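Local coordinates for protein precorrin-8x Methyl Mutase (Thermus thermophilus, PDB 1V9C) that probably catalyses the methyl-shifting isomerisation of precorrin-8X, a step in adenosylcobalamin biosynthesis, at residues Ser26-Pro31 against Gly54-Gly59; Arg35-His38 against Asp42-Tyr45; Cys78-Glu83 against Leu192-Leu197; Ala172-Glu175 against Ile181-Glu184. All coordinates share one frame; numbering follows the deposited sequence.

From the N terminus, interaction 1 comes first: the turn that leads into helix 30-40 meets the start of helix 55-65, closing a loop that holds helix 30-40, helix 45-48 and strand 49-51. Interaction 2 is nested inside that loop, where helix 30-40 meets the turn that follows it. Interaction 3 opens later, at 78-83, and spans more than a hundred residues to helix 190-205; interaction 4, joining helix 166-174 to strand 180-183, is nested within it. Met-36 and Tyr-45 of interaction 2 touch Leu-192 of interaction 3 and Thr-183 of interaction 4, while Ala-55 of interaction 1 packs on Ile-181.

Interaction 1: Ser26-Pro31 against Gly54-Gly59; sequences SPLEWP and GAVEAG
A small apolar contact joins the turn at the head of helix 30-40 to the first turn of helix 55-65, with Leu-28 lying on Val-56 and Glu-57. The backbones come nearest at Leu-28 and Val-56, and no hydrogen bond crosses between the segments. Val-56 touches with both methyls: CG1 sits 3.8 Å from Leu-28 CB, and CG2 lies 3.9 Å from Glu-29 CG. CG1 also rests against the carbonyl oxygen of Leu-28. The outer end of Leu-28 crosses Glu-57 at about a right angle, bringing CD1 to 3.6 Å from Glu-57 CG, with Glu-57 CD close behind.

In Glu-29, CG stands beside the backbone N (chi1 -67°), and the extended chain beyond it carries the carboxylate to the backbone N of Ser-26. OE2 of Glu-29 accepts from Ser-26 N at 3.0 Å, the donor standing well above the carboxylate plane. In return, Ser-26 OG accepts from Glu-29 N at 3.1 Å, and more weakly from Leu-28 N. Replacing Glu-29 with an alanine would probably leave Ser-26 N without its carboxylate partner and open a gap beside Val-56 CG2. Behind the contact, Phe-51 of strand 49-51 touches both Glu-29 and Val-56, and Leu-200 and Leu-203 of helix 190-205 pack on Val-56. With the serine hydroxyl accepting from the backbone three residues on, the turn leading into helix 30-40 is an ST motif, in which Ser-26 and Glu-29 each bond the other's backbone N.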
loop_
_atom_site.group_PDB
_atom_site.type_symbol
_atom_site.label_atom_id
_atom_site.label_comp_id
_atom_site.label_asym_id
_atom_site.label_seq_id
_atom_site.Cartn_x
_atom_site.Cartn_y
_atom_site.Cartn_z
ATOM N N SER B 26 14.424 -16.380 -12.400
ATOM C CA SER B 26 15.876 -16.326 -12.504
ATOM C C SER B 26 16.484 -15.895 -11.181
ATOM O O SER B 26 15.770 -15.594 -10.230
ATOM C CB SER B 26 16.293 -15.335 -13.594
ATOM O OG SER B 26 16.390 -14.011 -13.090
ATOM N N PRO B 27 17.824 -15.870 -11.099
ATOM C CA PRO B 27 18.499 -15.462 -9.864
ATOM C C PRO B 27 18.260 -13.993 -9.526
ATOM O O PRO B 27 18.227 -13.615 -8.357
ATOM C CB PRO B 27 19.967 -15.753 -10.167
ATOM C CG PRO B 27 19.883 -16.938 -11.092
ATOM C CD PRO B 27 18.780 -16.509 -12.022
ATOM N N LEU B 28 18.102 -13.169 -10.552
ATOM C CA LEU B 28 17.866 -11.742 -10.354
ATOM C C LEU B 28 16.397 -11.424 -10.166
ATOM O O LEU B 28 16.048 -10.435 -9.539
ATOM C CB LEU B 28 18.365 -10.944 -11.550
ATOM C CG LEU B 28 19.859 -10.729 -11.691
ATOM C CD1 LEU B 28 20.102 -10.021 -13.014
ATOM C CD2 LEU B 28 20.395 -9.916 -10.525
ATOM N N GLU B 29 15.540 -12.268 -10.718
ATOM C CA GLU B 29 14.113 -12.052 -10.628
ATOM C C GLU B 29 13.525 -12.478 -9.296
ATOM O O GLU B 29 12.621 -11.827 -8.777
ATOM C CB GLU B 29 13.406 -12.808 -11.749
ATOM C CG GLU B 29 13.688 -12.288 -13.149
ATOM C CD GLU B 29 13.203 -13.248 -14.227
ATOM O OE1 GLU B 29 13.284 -12.900 -15.426
ATOM O OE2 GLU B 29 12.748 -14.357 -13.872
ATOM N N TRP B 30 14.036 -13.572 -8.743
ATOM C CA TRP B 30 13.507 -14.078 -7.491
ATOM C C TRP B 30 13.449 -13.082 -6.333
ATOM O O TRP B 30 12.400 -12.918 -5.735
ATOM C CB TRP B 30 14.262 -15.332 -7.036
ATOM C CG TRP B 30 13.632 -15.956 -5.803
ATOM C CD1 TRP B 30 14.247 -16.217 -4.605
ATOM C CD2 TRP B 30 12.251 -16.304 -5.625
ATOM N NE1 TRP B 30 13.329 -16.694 -3.691
ATOM C CE2 TRP B 30 12.098 -16.757 -4.291
ATOM C CE3 TRP B 30 11.130 -16.272 -6.457
ATOM C CZ2 TRP B 30 10.865 -17.175 -3.775
ATOM C CZ3 TRP B 30 9.893 -16.691 -5.939
ATOM C CH2 TRP B 30 9.775 -17.134 -4.611
ATOM N N PRO B 31 14.565 -12.397 -6.020
ATOM C CA PRO B 31 14.566 -11.436 -4.916
ATOM C C PRO B 31 13.440 -10.418 -5.031
ATOM O O PRO B 31 12.977 -9.876 -4.038
ATOM C CB PRO B 31 15.943 -10.785 -5.020
ATOM C CG PRO B 31 16.779 -11.846 -5.661
ATOM C CD PRO B 31 15.851 -12.357 -6.730
ATOM N N GLY B 54 15.577 -8.994 -19.644
ATOM C CA GLY B 54 16.440 -7.901 -19.210
ATOM C C GLY B 54 15.850 -6.840 -18.285
ATOM O O GLY B 54 16.512 -5.840 -18.005
ATOM N N ALA B 55 14.623 -7.049 -17.807
ATOM C CA ALA B 55 13.942 -6.094 -16.919
ATOM C C ALA B 55 14.732 -5.727 -15.654
ATOM O O ALA B 55 15.038 -4.560 -15.418
ATOM C CB ALA B 55 12.563 -6.636 -16.531
ATOM N N VAL B 56 15.068 -6.724 -14.852
ATOM C CA VAL B 56 15.808 -6.472 -13.625
ATOM C C VAL B 56 17.123 -5.727 -13.852
ATOM O O VAL B 56 17.393 -4.714 -13.184
ATOM C CB VAL B 56 16.097 -7.781 -12.878
ATOM C CG1 VAL B 56 16.739 -7.476 -11.530
ATOM C CG2 VAL B 56 14.809 -8.535 -12.664
ATOM N N GLU B 57 17.937 -6.223 -14.788
ATOM C CA GLU B 57 19.218 -5.586 -15.092
ATOM C C GLU B 57 18.968 -4.159 -15.556
ATOM O O GLU B 57 19.731 -3.245 -15.237
ATOM C CB GLU B 57 19.976 -6.355 -16.178
ATOM C CG GLU B 57 20.167 -7.840 -15.890
ATOM C CD GLU B 57 19.080 -8.698 -16.517
ATOM O OE1 GLU B 57 17.885 -8.395 -16.307
ATOM O OE2 GLU B 57 19.425 -9.676 -17.222
ATOM N N ALA B 58 17.891 -3.963 -16.303
ATOM C CA ALA B 58 17.560 -2.622 -16.769
ATOM C C ALA B 58 17.234 -1.751 -15.552
ATOM O O ALA B 58 17.510 -0.553 -15.534
ATOM C CB ALA B 58 16.369 -2.681 -17.716
ATOM N N GLY B 59 16.645 -2.374 -14.535
ATOM C CA GLY B 59 16.294 -1.647 -13.332
ATOM C C GLY B 59 17.493 -1.266 -12.486
ATOM O O GLY B 59 17.595 -0.129 -12.031
#

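Interaction 2: Arg35-His38 against Asp42-Tyr45; sequences RMIH and DFEY. With SO4 (sulfate ion), chain E; SO4 (sulfate ion), chain F.
Ile-37, in a regular helical turn, comes within 5.3 Å of Asp-42, measured between CA atoms, where the chain doubles back into a type I beta turn from Asp-42 to Tyr-45. No hydrogen bond links the segments. The side chain of Ile-37 carries the contact. Its CG2, anti to the backbone N, is set over the centre of the Phe-43 ring, 3.8 Å from the centroid and 9° off the ring normal, a CH-pi contact. Its other branch puts CG1 4.0 Å from Tyr-45 CB.

The turn is held by an aspartate cap: Asp-42 OD1 accepts from Glu-44 N at 2.8 Å, while OD2 forms a salt bridge with Lys-187. On the second subunit, Phe-163 packs on Phe-43.

Farther back on the helix, Arg-35 lies between two sulfate ions, probably from the crystallisation liquor, both at the edge of its guanidinium. His-198 and Arg-202 also bond sulfate, consistent with an anion-binding pocket. A leucine in place of Arg-35 removes four N-H bonds, and the ions would probably be held less firmly, by what partners remain. NE and NH2 donate to the chain E sulfate, Arg-35 NH2 reaching O2 at 2.7 Å. NH1 and NH2 donate to the chain F ion, the bond from Arg-35 NH1 to O3 being 2.8 Å.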
loop_
_atom_site.group_PDB
_atom_site.type_symbol
_atom_site.label_atom_id
_atom_site.label_comp_id
_atom_site.label_asym_id
_atom_site.label_seq_id
_atom_site.Cartn_x
_atom_site.Cartn_y
_atom_site.Cartn_z
ATOM N N ARG B 35 10.238 -10.390 -2.246
ATOM C CA ARG B 35 9.911 -9.141 -1.575
ATOM C C ARG B 35 8.435 -8.776 -1.732
ATOM O O ARG B 35 7.793 -8.330 -0.795
ATOM C CB ARG B 35 10.795 -8.019 -2.118
ATOM C CG ARG B 35 10.715 -6.772 -1.302
ATOM C CD ARG B 35 12.086 -6.346 -0.877
ATOM N NE ARG B 35 12.033 -5.376 0.209
ATOM C CZ ARG B 35 13.100 -4.966 0.883
ATOM N NH1 ARG B 35 14.300 -5.441 0.581
ATOM N NH2 ARG B 35 12.965 -4.092 1.865
ATOM N N MET B 36 7.892 -8.999 -2.922
ATOM C CA MET B 36 6.498 -8.691 -3.166
ATOM C C MET B 36 5.582 -9.592 -2.337
ATOM O O MET B 36 4.530 -9.144 -1.880
ATOM C CB MET B 36 6.187 -8.842 -4.655
ATOM C CG MET B 36 7.041 -7.956 -5.526
ATOM S SD MET B 36 7.001 -8.329 -7.282
ATOM C CE MET B 36 5.279 -8.119 -7.638
ATOM N N ILE B 37 5.989 -10.856 -2.154
ATOM C CA ILE B 37 5.213 -11.834 -1.375
ATOM C C ILE B 37 5.355 -11.486 0.113
ATOM O O ILE B 37 4.407 -11.539 0.870
ATOM C CB ILE B 37 5.741 -13.290 -1.592
ATOM C CG1 ILE B 37 5.531 -13.708 -3.055
ATOM C CG2 ILE B 37 5.043 -14.241 -0.629
ATOM C CD1 ILE B 37 5.911 -15.140 -3.368
ATOM N N HIS B 38 6.570 -11.137 0.512
ATOM C CA HIS B 38 6.830 -10.751 1.881
ATOM C C HIS B 38 5.928 -9.564 2.253
ATOM O O HIS B 38 5.298 -9.558 3.305
ATOM C CB HIS B 38 8.290 -10.366 2.030
ATOM C CG HIS B 38 8.644 -9.898 3.406
ATOM N ND1 HIS B 38 8.813 -8.567 3.718
ATOM C CD2 HIS B 38 8.834 -10.586 4.558
ATOM C CE1 HIS B 38 9.091 -8.455 5.004
ATOM N NE2 HIS B 38 9.110 -9.663 5.537
ATOM N N ASP B 42 1.062 -12.783 0.397
ATOM C CA ASP B 42 0.190 -13.363 -0.622
ATOM C C ASP B 42 1.047 -14.137 -1.591
ATOM O O ASP B 42 1.668 -13.550 -2.477
ATOM C CB ASP B 42 -0.568 -12.292 -1.398
ATOM C CG ASP B 42 -1.560 -12.891 -2.388
ATOM O OD1 ASP B 42 -1.299 -13.997 -2.900
ATOM O OD2 ASP B 42 -2.597 -12.257 -2.662
ATOM N N PHE B 43 1.060 -15.458 -1.427
ATOM C CA PHE B 43 1.872 -16.330 -2.261
ATOM C C PHE B 43 1.472 -16.470 -3.726
ATOM O O PHE B 43 2.243 -17.011 -4.517
ATOM C CB PHE B 43 1.996 -17.723 -1.616
ATOM C CG PHE B 43 2.978 -17.764 -0.492
ATOM C CD1 PHE B 43 2.600 -17.410 0.791
ATOM C CD2 PHE B 43 4.302 -18.078 -0.729
ATOM C CE1 PHE B 43 3.528 -17.368 1.807
ATOM C CE2 PHE B 43 5.239 -18.036 0.295
ATOM C CZ PHE B 43 4.850 -17.683 1.554
ATOM N N GLU B 44 0.295 -15.981 -4.102
ATOM C CA GLU B 44 -0.104 -16.088 -5.494
ATOM C C GLU B 44 0.786 -15.280 -6.423
ATOM O O GLU B 44 0.806 -15.538 -7.625
ATOM C CB GLU B 44 -1.558 -15.673 -5.696
ATOM C CG GLU B 44 -2.036 -15.927 -7.127
ATOM C CD GLU B 44 -3.536 -15.750 -7.310
ATOM O OE1 GLU B 44 -4.041 -16.087 -8.403
ATOM O OE2 GLU B 44 -4.213 -15.275 -6.373
ATOM N N TYR B 45 1.526 -14.314 -5.871
ATOM C CA TYR B 45 2.422 -13.478 -6.661
ATOM C C TYR B 45 3.570 -14.284 -7.283
ATOM O O TYR B 45 4.248 -13.823 -8.195
ATOM C CB TYR B 45 2.971 -12.315 -5.802
ATOM C CG TYR B 45 1.951 -11.224 -5.605
ATOM C CD1 TYR B 45 1.291 -11.064 -4.390
ATOM C CD2 TYR B 45 1.543 -10.435 -6.685
ATOM C CE1 TYR B 45 0.242 -10.162 -4.261
ATOM C CE2 TYR B 45 0.498 -9.546 -6.571
ATOM C CZ TYR B 45 -0.155 -9.412 -5.358
ATOM O OH TYR B 45 -1.222 -8.550 -5.266
HETATM S S SO4 E . 9.183 -3.547 1.825
HETATM O O1 SO4 E . 8.553 -2.260 1.475
HETATM O O2 SO4 E . 10.430 -3.324 2.572
HETATM O O3 SO4 E . 9.502 -4.272 0.588
HETATM O O4 SO4 E . 8.249 -4.336 2.649
HETATM S S SO4 F . 16.651 -3.759 2.594
HETATM O O1 SO4 F . 15.602 -2.894 2.035
HETATM O O2 SO4 F . 17.943 -3.047 2.593
HETATM O O3 SO4 F . 16.752 -4.985 1.786
HETATM O O4 SO4 F . 16.297 -4.126 3.976
#

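Interaction 3: Cys78-Glu83 against Leu192-Leu197; sequences CGLNPE and LVVAAL
Leu-80 lies across from Val-194 and Leu-197 of helix 190-205, just where the chain leaves helix 74-79. Its CB points neither straight at that helix nor away from it, and the contact is left to the end of the chain. With CG anti to the carbonyl carbon (chi1 -65°), the branch turns inward and CD2 makes the contact: it lies 4.0 Å from Leu-197 CB and 4.1 Å from Leu-197 CD1. The same methyl stands 4.3 Å from Val-194 CG1.

Val-194 faces the backbone just before Leu-80. Its CG1 comes to 3.9 Å from the carbonyl oxygen of Gly-79, and its CG2 to 4.2 Å from Gly-79 CA. Gly-79 lets its backbone lie close to Val-194, where there is little room for a CB. Leu-157 of strand 155-158 also packs on Leu-197, so the same helix meets the sheet.

A covalent and a polar link flank the apolar patch: Cys-78 forms a disulfide with Cys-78 of the second subunit, and Asn-81 N is hydrogen-bonded to His-198 NE2. Across the segments themselves no hydrogen bond or ion pair forms, so the approach is probably set by the fit of methyl groups against the glycine backbone.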
loop_
_atom_site.group_PDB
_atom_site.type_symbol
_atom_site.label_atom_id
_atom_site.label_comp_id
_atom_site.label_asym_id
_atom_site.label_seq_id
_atom_site.Cartn_x
_atom_site.Cartn_y
_atom_site.Cartn_z
ATOM N N CYS B 78 5.454 7.886 -0.653
ATOM C CA CYS B 78 5.745 7.862 0.773
ATOM C C CYS B 78 6.154 6.481 1.253
ATOM O O CYS B 78 6.938 6.354 2.189
ATOM C CB CYS B 78 4.547 8.357 1.582
ATOM S SG CYS B 78 4.101 10.108 1.332
ATOM N N GLY B 79 5.633 5.445 0.607
ATOM C CA GLY B 79 5.994 4.101 1.007
ATOM C C GLY B 79 7.486 3.870 0.884
ATOM O O GLY B 79 8.092 3.180 1.701
ATOM N N LEU B 80 8.103 4.452 -0.139
ATOM C CA LEU B 80 9.531 4.265 -0.314
ATOM C C LEU B 80 10.327 4.714 0.913
ATOM O O LEU B 80 9.945 5.644 1.611
ATOM C CB LEU B 80 9.999 4.994 -1.565
ATOM C CG LEU B 80 9.362 4.360 -2.797
ATOM C CD1 LEU B 80 9.426 5.327 -3.951
ATOM C CD2 LEU B 80 10.049 3.059 -3.110
ATOM N N ASN B 81 11.434 4.028 1.159
ATOM C CA ASN B 81 12.296 4.293 2.291
ATOM C C ASN B 81 13.352 5.363 1.950
ATOM O O ASN B 81 14.184 5.155 1.071
ATOM C CB ASN B 81 12.991 2.993 2.682
ATOM C CG ASN B 81 13.852 3.130 3.924
ATOM O OD1 ASN B 81 15.045 2.857 3.892
ATOM N ND2 ASN B 81 13.244 3.539 5.019
ATOM N N PRO B 82 13.340 6.505 2.664
ATOM C CA PRO B 82 14.293 7.602 2.432
ATOM C C PRO B 82 15.751 7.151 2.439
ATOM O O PRO B 82 16.534 7.545 1.572
ATOM C CB PRO B 82 13.975 8.587 3.558
ATOM C CG PRO B 82 12.508 8.371 3.795
ATOM C CD PRO B 82 12.373 6.863 3.722
ATOM N N GLU B 83 16.107 6.322 3.415
ATOM C CA GLU B 83 17.463 5.782 3.544
ATOM C C GLU B 83 17.858 4.960 2.319
ATOM O O GLU B 83 19.030 4.865 1.969
ATOM C CB GLU B 83 17.556 4.872 4.773
ATOM C CG GLU B 83 16.854 5.421 5.996
ATOM C CD GLU B 83 17.673 6.472 6.697
ATOM O OE1 GLU B 83 17.093 7.263 7.475
ATOM O OE2 GLU B 83 18.904 6.497 6.470
ATOM N N LEU B 192 2.903 -3.393 -3.882
ATOM C CA LEU B 192 3.703 -4.257 -4.734
ATOM C C LEU B 192 4.781 -3.425 -5.440
ATOM O O LEU B 192 5.923 -3.838 -5.525
ATOM C CB LEU B 192 2.806 -5.006 -5.741
ATOM C CG LEU B 192 1.893 -6.152 -5.264
ATOM C CD1 LEU B 192 2.752 -7.268 -4.677
ATOM C CD2 LEU B 192 0.860 -5.659 -4.241
ATOM N N VAL B 193 4.431 -2.241 -5.925
ATOM C CA VAL B 193 5.442 -1.407 -6.578
ATOM C C VAL B 193 6.560 -1.070 -5.584
ATOM O O VAL B 193 7.739 -1.254 -5.890
ATOM C CB VAL B 193 4.864 -0.072 -7.097
ATOM C CG1 VAL B 193 5.927 0.666 -7.877
ATOM C CG2 VAL B 193 3.688 -0.335 -7.997
ATOM N N VAL B 194 6.189 -0.575 -4.400
ATOM C CA VAL B 194 7.189 -0.226 -3.386
ATOM C C VAL B 194 8.131 -1.421 -3.111
ATOM O O VAL B 194 9.352 -1.290 -3.155
ATOM C CB VAL B 194 6.499 0.223 -2.059
ATOM C CG1 VAL B 194 7.535 0.390 -0.953
ATOM C CG2 VAL B 194 5.727 1.535 -2.276
ATOM N N ALA B 195 7.556 -2.591 -2.855
ATOM C CA ALA B 195 8.357 -3.788 -2.562
ATOM C C ALA B 195 9.311 -4.149 -3.698
ATOM O O ALA B 195 10.467 -4.508 -3.460
ATOM C CB ALA B 195 7.433 -4.973 -2.243
ATOM N N ALA B 196 8.816 -4.066 -4.929
ATOM C CA ALA B 196 9.624 -4.356 -6.109
ATOM C C ALA B 196 10.763 -3.321 -6.237
ATOM O O ALA B 196 11.900 -3.674 -6.549
ATOM C CB ALA B 196 8.740 -4.337 -7.375
ATOM N N LEU B 197 10.456 -2.047 -6.001
ATOM C CA LEU B 197 11.487 -1.012 -6.070
ATOM C C LEU B 197 12.510 -1.253 -4.956
ATOM O O LEU B 197 13.705 -1.238 -5.208
ATOM C CB LEU B 197 10.869 0.392 -5.941
ATOM C CG LEU B 197 10.122 0.841 -7.208
ATOM C CD1 LEU B 197 9.259 2.073 -6.983
ATOM C CD2 LEU B 197 11.173 1.124 -8.268
#

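Interaction 4: Ala172-Glu175 against Ile181-Glu184; sequences ALME and IVTE
Leu-173 and Met-174 reach Val-182 by different first torsions: CG of Leu-173 is anti to the backbone N (chi1 175°), whereas CG of Met-174 is anti to the carbonyl carbon (chi1 -68°). Both side chains leave the end of helix 166-174 toward strand 180-183, the helix and second strand of a beta-alpha-beta unit that begins with strand 155-158. This unit belongs to the doubly wound alpha/beta fold of the protein.

Val-182 is the shared partner. Its CG2 lies 3.5 Å from Leu-173 CD2, the two side chains running antiparallel alongside one another, and 3.9 Å from Met-174 CG, where the chains cross at about a right angle. Leu-173 is buried and also packs on Leu-140 of helix 137-147 and on Val-156 of strand 155-158, while Met-174 is partly exposed and reaches toward Glu-184.

The strand's end brings in a polar group. Glu-184 bends at CB-CG (chi2 -103°), which turns its carboxylate back toward the methionine, and its OE2 forms a salt bridge with Arg-50 of the neighbouring antiparallel strand. The other oxygen, OE1 of Glu-184, stands 3.2 Å from Met-174 SD and 3.5 Å from Met-174 CE.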
loop_
_atom_site.group_PDB
_atom_site.type_symbol
_atom_site.label_atom_id
_atom_site.label_comp_id
_atom_site.label_asym_id
_atom_site.label_seq_id
_atom_site.Cartn_x
_atom_site.Cartn_y
_atom_site.Cartn_z
ATOM N N ALA B 172 -1.413 -4.042 -22.787
ATOM C CA ALA B 172 -0.815 -2.966 -23.560
ATOM C C ALA B 172 0.647 -2.759 -23.167
ATOM O O ALA B 172 1.445 -2.241 -23.959
ATOM C CB ALA B 172 -1.581 -1.690 -23.348
ATOM N N LEU B 173 1.001 -3.157 -21.946
ATOM C CA LEU B 173 2.375 -2.996 -21.481
ATOM C C LEU B 173 3.251 -4.197 -21.849
ATOM O O LEU B 173 4.396 -4.042 -22.280
ATOM C CB LEU B 173 2.393 -2.788 -19.964
ATOM C CG LEU B 173 3.774 -2.732 -19.303
ATOM C CD1 LEU B 173 4.542 -1.517 -19.832
ATOM C CD2 LEU B 173 3.619 -2.648 -17.791
ATOM N N MET B 174 2.706 -5.394 -21.679
ATOM C CA MET B 174 3.433 -6.627 -21.975
ATOM C C MET B 174 3.694 -6.921 -23.456
ATOM O O MET B 174 4.262 -7.962 -23.786
ATOM C CB MET B 174 2.700 -7.811 -21.372
ATOM C CG MET B 174 2.714 -7.845 -19.873
ATOM S SD MET B 174 1.809 -9.267 -19.330
ATOM C CE MET B 174 0.139 -8.679 -19.539
ATOM N N GLU B 175 3.281 -6.014 -24.337
ATOM C CA GLU B 175 3.483 -6.175 -25.779
ATOM C C GLU B 175 4.155 -4.910 -26.306
ATOM O O GLU B 175 4.141 -4.628 -27.506
ATOM C CB GLU B 175 2.132 -6.396 -26.471
ATOM C CG GLU B 175 1.376 -7.614 -25.934
ATOM C CD GLU B 175 -0.011 -7.784 -26.536
ATOM O OE1 GLU B 175 -0.821 -6.836 -26.451
ATOM O OE2 GLU B 175 -0.293 -8.873 -27.085
ATOM N N ILE B 181 7.864 -5.226 -15.655
ATOM C CA ILE B 181 7.557 -6.230 -14.645
ATOM C C ILE B 181 6.082 -6.001 -14.380
ATOM O O ILE B 181 5.647 -4.871 -14.110
ATOM C CB ILE B 181 8.312 -6.030 -13.343
ATOM C CG1 ILE B 181 9.819 -5.993 -13.603
ATOM C CG2 ILE B 181 7.947 -7.166 -12.377
ATOM C CD1 ILE B 181 10.638 -5.872 -12.349
ATOM N N VAL B 182 5.318 -7.081 -14.464
ATOM C CA VAL B 182 3.888 -7.020 -14.310
ATOM C C VAL B 182 3.331 -8.055 -13.340
ATOM O O VAL B 182 3.912 -9.123 -13.164
ATOM C CB VAL B 182 3.225 -7.219 -15.713
ATOM C CG1 VAL B 182 1.786 -7.634 -15.575
ATOM C CG2 VAL B 182 3.297 -5.924 -16.510
ATOM N N THR B 183 2.214 -7.721 -12.700
ATOM C CA THR B 183 1.520 -8.661 -11.823
ATOM C C THR B 183 0.272 -9.002 -12.636
ATOM O O THR B 183 -0.649 -8.197 -12.757
ATOM C CB THR B 183 1.096 -8.042 -10.452
ATOM O OG1 THR B 183 0.346 -6.839 -10.661
ATOM C CG2 THR B 183 2.319 -7.742 -9.601
ATOM N N GLU B 184 0.281 -10.190 -13.226
ATOM C CA GLU B 184 -0.814 -10.673 -14.062
ATOM C C GLU B 184 -2.148 -10.656 -13.324
ATOM O O GLU B 184 -2.209 -10.958 -12.134
ATOM C CB GLU B 184 -0.512 -12.107 -14.516
ATOM C CG GLU B 184 0.859 -12.302 -15.153
ATOM C CD GLU B 184 0.805 -12.404 -16.667
ATOM O OE1 GLU B 184 0.564 -11.373 -17.335
ATOM O OE2 GLU B 184 0.996 -13.526 -17.183
#